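Local coordinates for putative poly(3-hydroxybutyrate) depolymerase LpqC (Bordetella parapertussis 12822, PDB 3D0K), which is a putative depolymerase that probably hydrolyses the ester bonds of poly(3-hydroxybutyrate) or a related polyester, as an alpha/beta-hydrolase-type serine esterase, at residues A[152-157]-A[167-172]; A[202-207]-A[259-264]. All coordinates share one frame; numbering follows the deposited sequence.

Interaction 1: A[152-157]-A[167-172]. With SO4 (sulfate ion), chain E.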
loop_
_atom_site.group_PDB
_atom_site.type_symbol
_atom_site.label_atom_id
_atom_site.label_comp_id
_atom_site.label_asym_id
_atom_site.label_seq_id
_atom_site.Cartn_x
_atom_site.Cartn_y
_atom_site.Cartn_z
ATOM N N GLN A 152 -3.196 3.723 -4.126
ATOM C CA GLN A 152 -2.631 3.700 -5.520
ATOM C C GLN A 152 -1.258 2.974 -5.527
ATOM O O GLN A 152 -1.033 2.077 -6.331
ATOM C CB GLN A 152 -2.470 5.079 -6.072
ATOM C CG GLN A 152 -3.773 5.840 -6.225
ATOM C CD GLN A 152 -3.553 7.148 -6.943
ATOM O OE1 GLN A 152 -2.737 7.212 -7.834
ATOM N NE2 GLN A 152 -4.317 8.191 -6.578
ATOM N N PHE A 153 -0.370 3.364 -4.613
ATOM C CA PHE A 153 0.961 2.747 -4.485
ATOM C C PHE A 153 0.876 1.231 -4.296
ATOM O O PHE A 153 1.572 0.481 -4.983
ATOM C CB PHE A 153 1.644 3.430 -3.288
ATOM C CG PHE A 153 3.071 3.005 -3.005
ATOM C CD1 PHE A 153 3.339 1.856 -2.236
ATOM C CD2 PHE A 153 4.138 3.820 -3.403
ATOM C CE1 PHE A 153 4.636 1.501 -1.934
ATOM C CE2 PHE A 153 5.467 3.466 -3.054
ATOM C CZ PHE A 153 5.690 2.329 -2.312
ATOM N N VAL A 154 0.031 0.787 -3.362
ATOM C CA VAL A 154 -0.048 -0.627 -3.032
ATOM C C VAL A 154 -0.520 -1.504 -4.208
ATOM O O VAL A 154 0.087 -2.555 -4.477
ATOM C CB VAL A 154 -0.889 -0.829 -1.744
ATOM C CG1 VAL A 154 -1.368 -2.299 -1.557
ATOM C CG2 VAL A 154 -0.123 -0.295 -0.537
ATOM N N HIS A 155 -1.586 -1.085 -4.916
ATOM C CA HIS A 155 -2.079 -1.948 -6.027
ATOM C C HIS A 155 -1.130 -1.950 -7.220
ATOM O O HIS A 155 -1.022 -2.954 -7.919
ATOM C CB HIS A 155 -3.549 -1.682 -6.439
ATOM C CG HIS A 155 -3.761 -0.457 -7.277
ATOM N ND1 HIS A 155 -3.860 -0.507 -8.656
ATOM C CD2 HIS A 155 -4.020 0.827 -6.928
ATOM C CE1 HIS A 155 -4.111 0.716 -9.122
ATOM N NE2 HIS A 155 -4.169 1.546 -8.096
ATOM N N ARG A 156 -0.383 -0.863 -7.373
ATOM C CA ARG A 156 0.603 -0.760 -8.469
ATOM C C ARG A 156 1.863 -1.542 -8.065
ATOM O O ARG A 156 2.529 -2.083 -8.918
ATOM C CB ARG A 156 0.952 0.684 -8.760
ATOM C CG ARG A 156 -0.259 1.398 -9.397
ATOM C CD ARG A 156 0.021 2.824 -9.805
ATOM N NE ARG A 156 -1.270 3.334 -10.323
ATOM C CZ ARG A 156 -1.788 4.539 -10.108
ATOM N NH1 ARG A 156 -1.122 5.464 -9.425
ATOM N NH2 ARG A 156 -2.990 4.844 -10.614
ATOM N N LEU A 157 2.152 -1.589 -6.768
ATOM C CA LEU A 157 3.209 -2.439 -6.242
ATOM C C LEU A 157 2.870 -3.908 -6.581
ATOM O O LEU A 157 3.707 -4.676 -7.112
ATOM C CB LEU A 157 3.339 -2.206 -4.728
ATOM C CG LEU A 157 4.399 -3.026 -3.965
ATOM C CD1 LEU A 157 4.797 -2.333 -2.677
ATOM C CD2 LEU A 157 4.016 -4.519 -3.668
ATOM N N HIS A 167 1.961 -11.494 3.022
ATOM C CA HIS A 167 0.887 -12.411 3.456
ATOM C C HIS A 167 -0.555 -11.914 3.170
ATOM O O HIS A 167 -1.473 -12.705 2.858
ATOM C CB HIS A 167 1.043 -12.646 4.947
ATOM C CG HIS A 167 -0.056 -13.452 5.552
ATOM N ND1 HIS A 167 -0.171 -14.816 5.363
ATOM C CD2 HIS A 167 -1.096 -13.085 6.344
ATOM C CE1 HIS A 167 -1.237 -15.255 6.016
ATOM N NE2 HIS A 167 -1.815 -14.221 6.615
ATOM N N ALA A 168 -0.750 -10.606 3.278
ATOM C CA ALA A 168 -2.059 -9.981 3.028
ATOM C C ALA A 168 -1.810 -8.579 2.555
ATOM O O ALA A 168 -0.835 -7.934 2.986
ATOM C CB ALA A 168 -2.913 -9.949 4.316
ATOM N N VAL A 169 -2.699 -8.072 1.687
ATOM C CA VAL A 169 -2.547 -6.775 1.053
ATOM C C VAL A 169 -3.951 -6.161 0.887
ATOM O O VAL A 169 -4.884 -6.810 0.405
ATOM C CB VAL A 169 -1.875 -6.847 -0.352
ATOM C CG1 VAL A 169 -1.783 -5.418 -0.992
ATOM C CG2 VAL A 169 -0.451 -7.514 -0.240
ATOM N N THR A 170 -4.067 -4.930 1.340
ATOM C CA THR A 170 -5.289 -4.141 1.232
ATOM C C THR A 170 -5.002 -2.746 0.668
ATOM O O THR A 170 -4.165 -2.002 1.195
ATOM C CB THR A 170 -5.934 -4.005 2.588
ATOM O OG1 THR A 170 -6.351 -5.291 3.026
ATOM C CG2 THR A 170 -7.166 -3.047 2.507
ATOM N N ALA A 171 -5.749 -2.370 -0.387
ATOM C CA ALA A 171 -5.648 -1.035 -0.906
ATOM C C ALA A 171 -6.961 -0.335 -0.579
ATOM O O ALA A 171 -8.032 -0.813 -0.934
ATOM C CB ALA A 171 -5.413 -1.052 -2.430
ATOM N N ALA A 172 -6.882 0.759 0.161
ATOM C CA ALA A 172 -8.068 1.356 0.698
ATOM C C ALA A 172 -8.349 2.717 0.016
ATOM O O ALA A 172 -7.468 3.582 -0.014
ATOM C CB ALA A 172 -7.905 1.525 2.226
HETATM S S SO4 E . -5.899 10.102 -4.010
HETATM O O1 SO4 E . -5.576 8.676 -4.072
HETATM O O2 SO4 E . -5.394 10.698 -5.256
HETATM O O3 SO4 E . -7.296 10.416 -3.919
HETATM O O4 SO4 E . -5.134 10.811 -3.004
#

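Interaction 2: A[202-207]-A[259-264]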
loop_
_atom_site.group_PDB
_atom_site.type_symbol
_atom_site.label_atom_id
_atom_site.label_comp_id
_atom_site.label_asym_id
_atom_site.label_seq_id
_atom_site.Cartn_x
_atom_site.Cartn_y
_atom_site.Cartn_z
ATOM N N ARG A 202 -0.256 -13.094 -11.967
ATOM C CA ARG A 202 0.039 -13.115 -10.529
ATOM C C ARG A 202 -0.783 -12.068 -9.772
ATOM O O ARG A 202 -1.308 -12.351 -8.649
ATOM C CB ARG A 202 1.510 -12.830 -10.276
ATOM C CG ARG A 202 2.455 -13.904 -10.785
ATOM C CD ARG A 202 3.815 -13.252 -10.696
ATOM N NE ARG A 202 4.810 -13.681 -11.678
ATOM C CZ ARG A 202 5.270 -14.923 -11.783
ATOM N NH1 ARG A 202 4.796 -15.889 -10.990
ATOM N NH2 ARG A 202 6.181 -15.206 -12.711
ATOM N N LEU A 203 -0.913 -10.886 -10.382
ATOM C CA LEU A 203 -1.791 -9.821 -9.801
ATOM C C LEU A 203 -3.204 -10.305 -9.591
ATOM O O LEU A 203 -3.807 -10.143 -8.493
ATOM C CB LEU A 203 -1.774 -8.574 -10.699
ATOM C CG LEU A 203 -2.768 -7.451 -10.396
ATOM C CD1 LEU A 203 -2.426 -6.812 -9.031
ATOM C CD2 LEU A 203 -2.842 -6.458 -11.543
ATOM N N LEU A 204 -3.800 -10.835 -10.667
ATOM C CA LEU A 204 -5.156 -11.347 -10.616
ATOM C C LEU A 204 -5.405 -12.450 -9.605
ATOM O O LEU A 204 -6.465 -12.497 -9.024
ATOM C CB LEU A 204 -5.631 -11.780 -12.022
ATOM C CG LEU A 204 -5.773 -10.655 -13.067
ATOM C CD1 LEU A 204 -5.994 -11.232 -14.467
ATOM C CD2 LEU A 204 -6.930 -9.668 -12.694
ATOM N N ALA A 205 -4.417 -13.317 -9.379
ATOM C CA ALA A 205 -4.571 -14.470 -8.497
ATOM C C ALA A 205 -4.538 -14.071 -7.030
ATOM O O ALA A 205 -5.112 -14.767 -6.161
ATOM C CB ALA A 205 -3.464 -15.494 -8.782
ATOM N N TYR A 206 -3.824 -12.975 -6.741
ATOM C CA TYR A 206 -3.503 -12.637 -5.362
ATOM C C TYR A 206 -4.790 -12.261 -4.618
ATOM O O TYR A 206 -5.640 -11.559 -5.175
ATOM C CB TYR A 206 -2.464 -11.499 -5.293
ATOM C CG TYR A 206 -1.887 -11.397 -3.853
ATOM C CD1 TYR A 206 -2.553 -10.669 -2.879
ATOM C CD2 TYR A 206 -0.710 -12.085 -3.483
ATOM C CE1 TYR A 206 -2.089 -10.600 -1.585
ATOM C CE2 TYR A 206 -0.220 -12.013 -2.169
ATOM C CZ TYR A 206 -0.925 -11.252 -1.226
ATOM O OH TYR A 206 -0.449 -11.153 0.072
ATOM N N PRO A 207 -4.949 -12.718 -3.365
ATOM C CA PRO A 207 -6.174 -12.329 -2.614
ATOM C C PRO A 207 -6.167 -10.887 -2.051
ATOM O O PRO A 207 -6.371 -10.676 -0.842
ATOM C CB PRO A 207 -6.230 -13.374 -1.497
ATOM C CG PRO A 207 -4.743 -13.594 -1.166
ATOM C CD PRO A 207 -4.089 -13.639 -2.586
ATOM N N PHE A 259 -9.061 -15.846 -9.995
ATOM C CA PHE A 259 -9.234 -14.458 -9.586
ATOM C C PHE A 259 -9.422 -14.396 -8.076
ATOM O O PHE A 259 -10.390 -14.942 -7.555
ATOM C CB PHE A 259 -10.462 -13.889 -10.263
ATOM C CG PHE A 259 -10.758 -12.455 -9.921
ATOM C CD1 PHE A 259 -9.860 -11.435 -10.285
ATOM C CD2 PHE A 259 -11.997 -12.109 -9.340
ATOM C CE1 PHE A 259 -10.155 -10.114 -10.005
ATOM C CE2 PHE A 259 -12.302 -10.745 -9.051
ATOM C CZ PHE A 259 -11.408 -9.769 -9.389
ATOM N N GLY A 260 -8.503 -13.714 -7.398
ATOM C CA GLY A 260 -8.408 -13.732 -5.936
ATOM C C GLY A 260 -8.904 -12.468 -5.246
ATOM O O GLY A 260 -9.047 -12.460 -4.009
ATOM N N TRP A 261 -9.188 -11.410 -6.007
ATOM C CA TRP A 261 -9.506 -10.114 -5.354
ATOM C C TRP A 261 -10.818 -10.174 -4.601
ATOM O O TRP A 261 -11.702 -10.941 -4.953
ATOM C CB TRP A 261 -9.563 -8.956 -6.340
ATOM C CG TRP A 261 -8.364 -8.726 -7.177
ATOM C CD1 TRP A 261 -7.101 -9.358 -7.109
ATOM C CD2 TRP A 261 -8.266 -7.751 -8.206
ATOM N NE1 TRP A 261 -6.276 -8.814 -8.069
ATOM C CE2 TRP A 261 -6.952 -7.820 -8.736
ATOM C CE3 TRP A 261 -9.177 -6.798 -8.728
ATOM C CZ2 TRP A 261 -6.524 -7.011 -9.804
ATOM C CZ3 TRP A 261 -8.742 -5.955 -9.772
ATOM C CH2 TRP A 261 -7.437 -6.081 -10.314
ATOM N N GLN A 262 -10.925 -9.373 -3.534
ATOM C CA GLN A 262 -12.165 -9.212 -2.821
ATOM C C GLN A 262 -12.418 -7.725 -2.707
ATOM O O GLN A 262 -11.513 -6.962 -2.337
ATOM C CB GLN A 262 -12.055 -9.817 -1.415
ATOM C CG GLN A 262 -11.380 -11.208 -1.400
ATOM C CD GLN A 262 -12.362 -12.386 -1.364
ATOM O OE1 GLN A 262 -12.234 -13.279 -0.506
ATOM N NE2 GLN A 262 -13.353 -12.394 -2.267
ATOM N N LEU A 263 -13.642 -7.330 -3.015
ATOM C CA LEU A 263 -14.128 -5.979 -2.798
ATOM C C LEU A 263 -14.855 -5.895 -1.450
ATOM O O LEU A 263 -15.889 -6.545 -1.240
ATOM C CB LEU A 263 -15.050 -5.544 -3.951
ATOM C CG LEU A 263 -15.655 -4.130 -3.775
ATOM C CD1 LEU A 263 -14.561 -3.029 -3.842
ATOM C CD2 LEU A 263 -16.773 -3.790 -4.792
ATOM N N GLN A 264 -14.330 -5.113 -0.527
ATOM C CA GLN A 264 -14.964 -5.028 0.790
ATOM C C GLN A 264 -15.473 -3.616 1.003
ATOM O O GLN A 264 -14.688 -2.694 1.149
ATOM C CB GLN A 264 -13.941 -5.430 1.887
ATOM C CG GLN A 264 -14.483 -5.191 3.296
ATOM C CD GLN A 264 -15.633 -6.116 3.631
ATOM O OE1 GLN A 264 -16.805 -5.693 3.760
ATOM N NE2 GLN A 264 -15.313 -7.391 3.790
#

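Interaction 1: A[152-157]-A[167-172]
V154, on helix 149-160, meets strand 168-172, an inner strand of the sheet lying between strands 142-147 and 209-213, through mainly apolar contacts. Its CG1 stands anti to the backbone N (chi1 163°), which turns the methyl toward the strand, 4.3 Å from A171 CB. V154 CG1 also packs on T170 O at 3.9 Å, methyl against carbonyl. V169 and A171 both turn to the helix, while T170 and A172 face the opposite layer, where helix 273-286 covers them. Alanine suits position 171 because the CA atoms of V154 and A171 are only 6.0 Å apart. H155 CB, 4.5 Å from A171 CB, widens the patch.

R156 NH1 donates to an in-plane lone pair of Q152 OE1 at 2.9 Å, but the bond is bent (135°) and OE1 lies 31° out of the guanidinium plane. Q152 NE2 donates at 2.8 Å to O1 of a sulfate probably taken from the crystallisation liquor; R237 also binds it.

Helix and strand end a beta-alpha-beta unit whose first turn, between strand 142-147 and the helix, carries the probable nucleophile elbow, which V154 also touches. The chemistry implies a helix seated by apolar groups, with hydrogen bonding kept to its flanks.

Interaction 2: A[202-207]-A[259-264]
The indole of W261 pushes its pyrrole edge up to the C-terminal end of helix 197-205. CG stands anti to the carbonyl carbon (chi1 -56°), which swings the ring back to the helix end although CB points away from it. W261 NE1 donates to L203 O at 2.8 Å (162° at the hydrogen), near the indole plane but above the carbonyl plane of L203. W261 CD1 lies 3.3 Å from Y206 O, also at the ring's edge. The benzo side fills a leucine-lined hollow, with L203 CG 3.8 Å from W261 CZ2. F259 CE1 lies over one face, and on that same face L204 CD2 fits the notch where the two rings meet, 3.9 Å from W261 CZ2 and 4.2 Å from F259 CD1.

The helix end and the two residues after it lead into strand 209-213, which pairs in parallel with the strand at one edge of the sheet, 262-266, in an alpha/beta-hydrolase-like fold.

Beside the aromatics, G260 N donates to L204 O at 2.9 Å. Glycine suits this hollow because a CB would point into the carbonyl oxygens of A205 and Y206. P207 CA meets G260 O at 3.2 Å in a CA-H...O contact.

From the N terminus, the chain runs through strand 142-147 into helix 149-160, and interaction 1 closes the short connection to strand 168-172, the next strand of the sheet. At helix 197-205 interaction 2 opens; it closes a much longer loop, with strand 209-213 and helix 237-255 inside it, before strand 262-266. The two are therefore in series, neither nested nor crossed. They still touch in space: Y206 OH, hydrogen-bonded to F166 O, packs against H167 and V169, and L203 reaches toward H155. Interaction 1 packs helix 149-160 on an inner strand; interaction 2 joins the end of helix 197-205 to the start of the edge strand, with strand 209-213 between the two strands.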